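Local coordinates for protein D-alanine--D-alanine ligase (Acinetobacter baumannii ACICU, PDB 5D8D) that joins two D-alanine molecules into D-alanyl-D-alanine at the expense of ATP, a step in building the peptidoglycan of the bacterial cell wall, at residues A[127-130]-A[131-135]. Sequence-based numbering, arbitrary orientation.
Sequences DSVI and AELGL
The C-terminal end of helix 126-133, in the ATP-grasp part of the ligase, carries i to i+4 backbone bonds as far as Gly134, with side-chain contacts of Val129 with Leu133 and of Ile130 with Leu135 beside them. Ala131 N donates to Asp127 O at 3.1 Å, and Leu133 N to Val129 O at 2.9 Å. The latter is slightly the straighter at the hydrogen. The last bond of the series runs from Gly134 N to Ile130 O, also 2.9 Å, but is bent to 136°, with the donor above the carbonyl plane. Gly134, with its positive phi of 86°, is the first residue to leave helical geometry, which places the turn-off directly after Leu133.

On the buried side, Val129 CG1 lies anti to the backbone N (chi1 168°) and meets Leu133 CD2 at 3.9 Å, the two side chains set at an oblique angle. The turn touches helix 159-169 through Phe159, which meets Val129 and Ile130, and the outermost strand 117-120 of a four-stranded antiparallel sheet through Arg118, which meets Leu133. At the start of the helix, Asp125 OD2 accepts a hydrogen bond from Ser128 N.

The exposed Glu132 is bent at chi2, which brings OE1 back to 3.0 Å from Ser128 O. Both are acceptors, so this is no hydrogen bond, and with an ionised carboxylate the approach would probably be unfavourable. Beyond the glycine, the chain returns Leu135 to Ile130: CD1 of Leu135 reaches CG2 of Ile130 at 3.2 Å, tighter than ordinary carbon contact and therefore doubtful in detail, and lies 3.8 Å from Ile130 CG1.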
loop_
_atom_site.group_PDB
_atom_site.type_symbol
_atom_site.label_atom_id
_atom_site.label_comp_id
_atom_site.label_asym_id
_atom_site.label_seq_id
_atom_site.Cartn_x
_atom_site.Cartn_y
_atom_site.Cartn_z
ATOM N N ASP A 127 -12.339 17.027 -22.511
ATOM C CA ASP A 127 -13.256 18.159 -22.238
ATOM C C ASP A 127 -14.157 17.937 -20.990
ATOM O O ASP A 127 -14.611 18.909 -20.371
ATOM C CB ASP A 127 -14.074 18.518 -23.500
ATOM C CG ASP A 127 -13.250 19.295 -24.535
ATOM O OD1 ASP A 127 -13.073 20.518 -24.349
ATOM O OD2 ASP A 127 -12.773 18.682 -25.524
ATOM N N SER A 128 -14.402 16.675 -20.621
ATOM C CA SER A 128 -14.978 16.342 -19.303
ATOM C C SER A 128 -13.973 16.625 -18.156
ATOM O O SER A 128 -14.391 16.917 -17.030
ATOM C CB SER A 128 -15.485 14.884 -19.257
ATOM O OG SER A 128 -16.770 14.759 -19.863
ATOM N N VAL A 129 -12.666 16.530 -18.447
ATOM C CA VAL A 129 -11.574 16.949 -17.526
ATOM C C VAL A 129 -11.556 18.480 -17.350
ATOM O O VAL A 129 -11.609 18.979 -16.219
ATOM C CB VAL A 129 -10.170 16.446 -18.016
ATOM C CG1 VAL A 129 -9.007 17.103 -17.272
ATOM C CG2 VAL A 129 -10.060 14.937 -17.877
ATOM N N ILE A 130 -11.468 19.199 -18.470
ATOM C CA ILE A 130 -11.442 20.677 -18.496
ATOM C C ILE A 130 -12.654 21.330 -17.770
ATOM O O ILE A 130 -12.474 22.268 -16.988
ATOM C CB ILE A 130 -11.292 21.198 -19.966
ATOM C CG1 ILE A 130 -9.854 20.963 -20.470
ATOM C CG2 ILE A 130 -11.680 22.674 -20.096
ATOM C CD1 ILE A 130 -9.662 21.147 -21.966
ATOM N N ALA A 131 -13.868 20.836 -18.027
ATOM C CA ALA A 131 -15.102 21.416 -17.451
ATOM C C ALA A 131 -15.220 21.205 -15.935
ATOM O O ALA A 131 -15.756 22.066 -15.227
ATOM C CB ALA A 131 -16.331 20.852 -18.159
ATOM N N GLU A 132 -14.716 20.064 -15.457
ATOM C CA GLU A 132 -14.765 19.703 -14.039
ATOM C C GLU A 132 -13.643 20.378 -13.229
ATOM O O GLU A 132 -13.909 21.101 -12.263
ATOM C CB GLU A 132 -14.742 18.167 -13.868
ATOM C CG GLU A 132 -16.121 17.476 -13.852
ATOM C CD GLU A 132 -17.180 18.100 -14.771
ATOM O OE1 GLU A 132 -16.935 18.210 -16.000
ATOM O OE2 GLU A 132 -18.270 18.470 -14.259
ATOM N N LEU A 133 -12.398 20.153 -13.633
ATOM C CA LEU A 133 -11.227 20.720 -12.930
ATOM C C LEU A 133 -11.029 22.221 -13.152
ATOM O O LEU A 133 -10.629 22.928 -12.223
ATOM C CB LEU A 133 -9.929 19.967 -13.314
ATOM C CG LEU A 133 -9.450 18.749 -12.489
ATOM C CD1 LEU A 133 -10.513 18.120 -11.589
ATOM C CD2 LEU A 133 -8.842 17.693 -13.407
ATOM N N GLY A 134 -11.281 22.689 -14.380
ATOM C CA GLY A 134 -10.939 24.055 -14.809
ATOM C C GLY A 134 -9.506 24.133 -15.326
ATOM O O GLY A 134 -8.668 23.267 -15.029
ATOM N N LEU A 135 -9.218 25.161 -16.118
ATOM C CA LEU A 135 -7.837 25.441 -16.506
ATOM C C LEU A 135 -7.273 26.512 -15.566
ATOM O O LEU A 135 -8.015 27.375 -15.092
ATOM C CB LEU A 135 -7.705 25.873 -17.981
ATOM C CG LEU A 135 -7.726 24.737 -19.036
ATOM C CD1 LEU A 135 -9.105 24.571 -19.625
ATOM C CD2 LEU A 135 -6.760 24.958 -20.179
#